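Local coordinates for protein STIV B116 (Sulfolobus turreted icosahedral virus, PDB 2J85) that probably binds DNA, as a small viral protein of a family found across diverse crenarchaeal viruses, although its precise role is not established, at residues A[32-37]-A[58-64]; A[51-57]-A[86-92]. One frame throughout, in Å; residues are numbered along the deposited sequence.

Contact 1 of 2, residues A[32-37]-A[58-64]; sequences FCLKLE and VNTLCGT
A disulfide between two helices, Cys33 on helix 29-41 and Cys62 in the last turn of helix 52-62, forms the centre of this contact. Cys33 SG and Cys62 SG are bonded at 2.0 Å with a torsion of -70° about the S-S bond, and the CA atoms of these two residues are 5.1 Å apart. Each SG lies anti to its own carbonyl carbon and beside the backbone N, which points the two sulfurs at each other between the helices; the axes of segments 32-37 and 58-62 approach to 10.5 Å. The Cys62 side chain also fills a hole lined by Phe32, Cys33, Leu36 and Glu37, its SG standing obliquely to the Phe32 ring, 3.9 Å from CE2. Val58 CG1 meets the edge of that ring near its plane. Val58 CG1 also lies 3.8 Å from Leu36 CD2, and the same Leu36 methyl lies 4.0 Å from Thr64 CG2. Phe32 and Leu36 also touch Leu6 of strand 4-7, which places the contact against the sheet. Gly63, the first residue beyond the helix, leaves helical geometry with positive phi. The whole is a steep helix crossing (-103°) with a single knob, Cys62, set in a hole of the other helix, tied by an interhelical disulfide.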
loop_
_atom_site.group_PDB
_atom_site.type_symbol
_atom_site.label_atom_id
_atom_site.label_comp_id
_atom_site.label_asym_id
_atom_site.label_seq_id
_atom_site.Cartn_x
_atom_site.Cartn_y
_atom_site.Cartn_z
ATOM N N PHE A 32 -19.739 -0.410 -0.772
ATOM C CA PHE A 32 -18.860 0.713 -1.030
ATOM C C PHE A 32 -19.650 2.016 -1.323
ATOM O O PHE A 32 -19.370 3.089 -0.722
ATOM C CB PHE A 32 -17.924 0.386 -2.199
ATOM C CG PHE A 32 -17.126 1.569 -2.699
ATOM C CD1 PHE A 32 -15.930 1.931 -2.069
ATOM C CD2 PHE A 32 -17.553 2.287 -3.813
ATOM C CE1 PHE A 32 -15.153 2.994 -2.547
ATOM C CE2 PHE A 32 -16.810 3.357 -4.311
ATOM C CZ PHE A 32 -15.588 3.721 -3.674
ATOM N N CYS A 33 -20.589 1.926 -2.266
ATOM C CA CYS A 33 -21.374 3.101 -2.683
ATOM C C CYS A 33 -22.235 3.629 -1.558
ATOM O O CYS A 33 -22.323 4.819 -1.376
ATOM C CB CYS A 33 -22.257 2.765 -3.882
ATOM S SG CYS A 33 -21.316 2.531 -5.409
ATOM N N LEU A 34 -22.854 2.740 -0.796
ATOM C CA LEU A 34 -23.669 3.136 0.349
ATOM C C LEU A 34 -22.856 3.806 1.484
ATOM O O LEU A 34 -23.289 4.806 2.058
ATOM C CB LEU A 34 -24.442 1.922 0.863
ATOM C CG LEU A 34 -25.652 1.400 0.042
ATOM C CD1 LEU A 34 -26.145 0.107 0.633
ATOM C CD2 LEU A 34 -26.799 2.423 -0.006
ATOM N N LYS A 35 -21.680 3.253 1.806
ATOM C CA LYS A 35 -20.791 3.859 2.790
ATOM C C LYS A 35 -20.300 5.247 2.331
ATOM O O LYS A 35 -20.279 6.209 3.098
ATOM C CB LYS A 35 -19.614 2.911 3.109
ATOM C CG LYS A 35 -20.014 1.736 4.027
ATOM C CD LYS A 35 -19.025 0.577 3.960
ATOM C CE LYS A 35 -19.278 -0.493 5.034
ATOM N NZ LYS A 35 -19.251 0.039 6.407
ATOM N N LEU A 36 -19.930 5.343 1.065
ATOM C CA LEU A 36 -19.553 6.609 0.459
ATOM C C LEU A 36 -20.685 7.634 0.529
ATOM O O LEU A 36 -20.484 8.771 0.962
ATOM C CB LEU A 36 -19.146 6.361 -0.978
ATOM C CG LEU A 36 -18.941 7.561 -1.873
ATOM C CD1 LEU A 36 -17.887 8.448 -1.237
ATOM C CD2 LEU A 36 -18.574 7.089 -3.279
ATOM N N GLU A 37 -21.880 7.226 0.136
ATOM C CA GLU A 37 -23.053 8.099 0.230
ATOM C C GLU A 37 -23.318 8.545 1.658
ATOM O O GLU A 37 -23.578 9.714 1.896
ATOM C CB GLU A 37 -24.285 7.404 -0.356
ATOM C CG GLU A 37 -24.211 7.272 -1.863
ATOM C CD GLU A 37 -25.005 6.070 -2.418
ATOM O OE1 GLU A 37 -25.850 5.497 -1.693
ATOM O OE2 GLU A 37 -24.768 5.714 -3.599
ATOM N N VAL A 58 -16.402 6.305 -10.433
ATOM C CA VAL A 58 -17.076 6.241 -9.133
ATOM C C VAL A 58 -18.452 6.882 -9.231
ATOM O O VAL A 58 -19.431 6.344 -8.708
ATOM C CB VAL A 58 -16.221 6.908 -8.009
ATOM C CG1 VAL A 58 -17.005 7.014 -6.704
ATOM C CG2 VAL A 58 -14.920 6.114 -7.793
ATOM N N ASN A 59 -18.519 8.019 -9.921
ATOM C CA ASN A 59 -19.783 8.727 -10.117
ATOM C C ASN A 59 -20.782 7.914 -10.912
ATOM O O ASN A 59 -21.961 7.843 -10.550
ATOM C CB ASN A 59 -19.563 10.097 -10.750
ATOM C CG ASN A 59 -18.972 11.114 -9.760
ATOM O OD1 ASN A 59 -18.467 12.164 -10.162
ATOM N ND2 ASN A 59 -19.018 10.796 -8.469
ATOM N N THR A 60 -20.317 7.259 -11.963
ATOM C CA THR A 60 -21.191 6.389 -12.736
ATOM C C THR A 60 -21.682 5.226 -11.866
ATOM O O THR A 60 -22.872 4.927 -11.806
ATOM C CB THR A 60 -20.482 5.864 -13.993
ATOM O OG1 THR A 60 -20.107 6.977 -14.815
ATOM C CG2 THR A 60 -21.392 4.925 -14.793
ATOM N N LEU A 61 -20.748 4.601 -11.171
ATOM C CA LEU A 61 -21.034 3.433 -10.355
ATOM C C LEU A 61 -21.995 3.713 -9.201
ATOM O O LEU A 61 -22.941 2.964 -8.977
ATOM C CB LEU A 61 -19.724 2.892 -9.793
ATOM C CG LEU A 61 -19.870 1.599 -9.026
ATOM C CD1 LEU A 61 -20.303 0.519 -10.008
ATOM C CD2 LEU A 61 -18.576 1.270 -8.391
ATOM N N CYS A 62 -21.745 4.782 -8.463
ATOM C CA CYS A 62 -22.513 5.071 -7.257
ATOM C C CYS A 62 -23.605 6.150 -7.437
ATOM O O CYS A 62 -24.485 6.272 -6.592
ATOM C CB CYS A 62 -21.552 5.494 -6.146
ATOM S SG CYS A 62 -20.296 4.276 -5.705
ATOM N N GLY A 63 -23.544 6.933 -8.512
ATOM C CA GLY A 63 -24.507 8.005 -8.728
ATOM C C GLY A 63 -24.136 9.279 -7.983
ATOM O O GLY A 63 -24.958 10.190 -7.804
ATOM N N THR A 64 -22.878 9.351 -7.570
ATOM C CA THR A 64 -22.369 10.475 -6.815
ATOM C C THR A 64 -22.034 11.569 -7.813
ATOM O O THR A 64 -22.172 11.361 -9.015
ATOM C CB THR A 64 -21.141 10.054 -5.975
ATOM O OG1 THR A 64 -20.244 9.280 -6.776
ATOM C CG2 THR A 64 -21.585 9.193 -4.808
#

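Contact 2 of 2, residues A[51-57]-A[86-92]; sequences HDSTINL and ISQRLEE
Apolar packing joins Leu57 to Leu90 and Ile86. The Leu57 methyl CD1 lies 3.7 Å from Leu90 CD1, the two side chains crossing at about a right angle, and Leu57 CG stands anti to its own N (chi1 -165°), which carries the branch out to the loop. Leu90 CD1 also rests 3.6 Å from the backbone carbonyl oxygen Ser53 O, while Ile86 CD1 approaches Leu57 CD1 at 4.3 Å and Thr54 CG2 at 4.2 Å. Polar contacts gather around the start of the helix, where His51 occupies the N-cap position. The carboxylate of Glu92, whose chain bends at chi2 (-87°), turns back to this end. Its OE1 is modelled as accepting a hydrogen bond from Ser53 OG, although the placement of that hydroxyl is uncertain. Glu92 OE2 accepts a hydrogen bond from a water at 2.7 Å, and the same water accepts a longer bond from Asp52 N. The His51 ring and this carboxylate have planes 72° apart, and His51 ND1 is 3.9 Å from Glu92 OE2. Segment 86-92 thus runs from the end of strand 80-86 past the first turns of helix 52-62, with Met104 of helix 98-106 touching Ile86 and Leu90, and Ile84 of strand 80-86 touching Thr54 and Leu57.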
loop_
_atom_site.group_PDB
_atom_site.type_symbol
_atom_site.label_atom_id
_atom_site.label_comp_id
_atom_site.label_asym_id
_atom_site.label_seq_id
_atom_site.Cartn_x
_atom_site.Cartn_y
_atom_site.Cartn_z
ATOM N N HIS A 51 -7.790 12.053 -9.838
ATOM C CA HIS A 51 -7.963 11.941 -11.299
ATOM C C HIS A 51 -9.420 11.795 -11.755
ATOM O O HIS A 51 -10.206 11.056 -11.158
ATOM C CB HIS A 51 -7.137 10.774 -11.826
ATOM C CG HIS A 51 -5.673 10.918 -11.554
ATOM N ND1 HIS A 51 -4.852 11.722 -12.318
ATOM C CD2 HIS A 51 -4.890 10.393 -10.582
ATOM C CE1 HIS A 51 -3.624 11.672 -11.834
ATOM N NE2 HIS A 51 -3.620 10.873 -10.782
ATOM N N ASP A 52 -9.747 12.507 -12.836
ATOM C CA ASP A 52 -11.101 12.523 -13.415
ATOM C C ASP A 52 -11.590 11.140 -13.870
ATOM O O ASP A 52 -12.781 10.847 -13.769
ATOM C CB ASP A 52 -11.177 13.518 -14.595
ATOM C CG ASP A 52 -11.587 14.937 -14.166
ATOM O OD1 ASP A 52 -12.254 15.098 -13.117
ATOM O OD2 ASP A 52 -11.265 15.900 -14.902
ATOM N N SER A 53 -10.685 10.291 -14.359
ATOM C CA SER A 53 -11.082 8.965 -14.860
ATOM C C SER A 53 -11.665 8.106 -13.729
ATOM O O SER A 53 -12.665 7.417 -13.910
ATOM C CB SER A 53 -9.900 8.233 -15.511
ATOM O OG SER A 53 -8.848 9.126 -15.817
ATOM N N THR A 54 -11.020 8.160 -12.569
ATOM C CA THR A 54 -11.443 7.399 -11.403
ATOM C C THR A 54 -12.693 8.031 -10.815
ATOM O O THR A 54 -13.645 7.336 -10.469
ATOM C CB THR A 54 -10.330 7.348 -10.349
ATOM O OG1 THR A 54 -9.122 6.876 -10.964
ATOM C CG2 THR A 54 -10.720 6.432 -9.177
ATOM N N ILE A 55 -12.690 9.356 -10.730
ATOM C CA ILE A 55 -13.870 10.119 -10.332
ATOM C C ILE A 55 -15.096 9.823 -11.199
ATOM O O ILE A 55 -16.167 9.590 -10.676
ATOM C CB ILE A 55 -13.556 11.635 -10.336
ATOM C CG1 ILE A 55 -12.702 11.990 -9.110
ATOM C CG2 ILE A 55 -14.844 12.476 -10.378
ATOM C CD1 ILE A 55 -13.390 11.734 -7.758
ATOM N N ASN A 56 -14.939 9.833 -12.516
ATOM C CA ASN A 56 -16.059 9.529 -13.416
ATOM C C ASN A 56 -16.567 8.100 -13.226
ATOM O O ASN A 56 -17.769 7.875 -13.190
ATOM C CB ASN A 56 -15.701 9.751 -14.891
ATOM C CG ASN A 56 -15.390 11.216 -15.231
ATOM O OD1 ASN A 56 -14.786 11.493 -16.273
ATOM N ND2 ASN A 56 -15.772 12.144 -14.355
ATOM N N LEU A 57 -15.658 7.141 -13.099
ATOM C CA LEU A 57 -16.037 5.753 -12.787
ATOM C C LEU A 57 -16.857 5.629 -11.485
ATOM O O LEU A 57 -17.872 4.924 -11.432
ATOM C CB LEU A 57 -14.775 4.892 -12.665
ATOM C CG LEU A 57 -14.973 3.372 -12.693
ATOM C CD1 LEU A 57 -13.796 2.706 -13.404
ATOM C CD2 LEU A 57 -15.141 2.824 -11.302
ATOM N N ILE A 86 -8.102 -0.103 -8.831
ATOM C CA ILE A 86 -8.178 -0.531 -10.224
ATOM C C ILE A 86 -6.825 -1.120 -10.633
ATOM O O ILE A 86 -5.794 -0.513 -10.378
ATOM C CB ILE A 86 -8.579 0.650 -11.140
ATOM C CG1 ILE A 86 -9.836 1.342 -10.579
ATOM C CG2 ILE A 86 -8.833 0.164 -12.563
ATOM C CD1 ILE A 86 -10.094 2.727 -11.143
ATOM N N SER A 87 -6.842 -2.317 -11.226
ATOM C CA SER A 87 -5.627 -2.938 -11.811
ATOM C C SER A 87 -5.130 -2.161 -13.051
ATOM O O SER A 87 -4.040 -1.577 -13.039
ATOM C CB SER A 87 -5.840 -4.416 -12.206
ATOM O OG SER A 87 -7.072 -4.949 -11.762
ATOM N N GLN A 88 -5.933 -2.163 -14.112
ATOM C CA GLN A 88 -5.568 -1.474 -15.349
ATOM C C GLN A 88 -5.600 0.037 -15.132
ATOM O O GLN A 88 -6.419 0.540 -14.357
ATOM C CB GLN A 88 -6.512 -1.872 -16.497
ATOM C CG GLN A 88 -7.956 -1.298 -16.428
ATOM C CD GLN A 88 -8.817 -1.717 -17.639
ATOM O OE1 GLN A 88 -8.805 -2.885 -18.056
ATOM N NE2 GLN A 88 -9.553 -0.758 -18.211
ATOM N N ARG A 89 -4.709 0.758 -15.812
ATOM C CA ARG A 89 -4.722 2.219 -15.777
ATOM C C ARG A 89 -5.785 2.719 -16.752
ATOM O O ARG A 89 -5.613 2.598 -17.966
ATOM C CB ARG A 89 -3.350 2.790 -16.153
ATOM C CG ARG A 89 -2.238 2.476 -15.159
ATOM C CD ARG A 89 -0.853 2.821 -15.731
ATOM N NE ARG A 89 0.233 2.351 -14.868
ATOM C CZ ARG A 89 1.534 2.521 -15.108
ATOM N NH1 ARG A 89 1.952 3.161 -16.200
ATOM N NH2 ARG A 89 2.430 2.041 -14.248
ATOM N N LEU A 90 -6.875 3.271 -16.215
ATOM C CA LEU A 90 -8.003 3.780 -17.013
ATOM C C LEU A 90 -7.603 4.821 -18.076
ATOM O O LEU A 90 -6.711 5.642 -17.850
ATOM C CB LEU A 90 -9.051 4.424 -16.091
ATOM C CG LEU A 90 -9.802 3.573 -15.065
ATOM C CD1 LEU A 90 -10.618 4.481 -14.157
ATOM C CD2 LEU A 90 -10.693 2.535 -15.737
ATOM N N GLU A 91 -8.293 4.790 -19.218
ATOM C CA GLU A 91 -8.082 5.762 -20.299
ATOM C C GLU A 91 -8.635 7.138 -19.915
ATOM O O GLU A 91 -9.806 7.243 -19.520
ATOM C CB GLU A 91 -8.779 5.300 -21.583
ATOM C CG GLU A 91 -8.286 3.973 -22.147
ATOM C CD GLU A 91 -8.414 3.903 -23.666
ATOM O OE1 GLU A 91 -7.686 4.651 -24.354
ATOM O OE2 GLU A 91 -9.231 3.102 -24.170
ATOM N N GLU A 92 -7.809 8.186 -20.030
ATOM C CA GLU A 92 -8.259 9.559 -19.726
ATOM C C GLU A 92 -9.089 10.095 -20.899
ATOM O O GLU A 92 -8.555 10.713 -21.814
ATOM C CB GLU A 92 -7.083 10.513 -19.396
ATOM C CG GLU A 92 -6.492 10.381 -17.959
ATOM C CD GLU A 92 -7.201 11.235 -16.884
ATOM O OE1 GLU A 92 -8.412 11.509 -17.015
ATOM O OE2 GLU A 92 -6.544 11.614 -15.884
HETATM O O HOH W 1 -7.293 13.833 -14.593
#

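From the N terminus, the chain passes strands 4-7 and 20-27 and enters helix 29-41, where contact 1 begins. It then runs through strand 45-47 to helix 52-62, whose first turns open contact 2 before its final turn completes contact 1, closing a loop with 20 residues between the segments. Contact 2 closes later, beyond strand 80-86, with 28 residues between its segments. The segments alternate along the chain, so the two closures cross and neither nests in the other. Helix 52-62 is the shared element: its C-terminal end is tied to helix 29-41, its N-terminal part to the loop leading toward helix 98-106. The contact centres are about 15 Å apart.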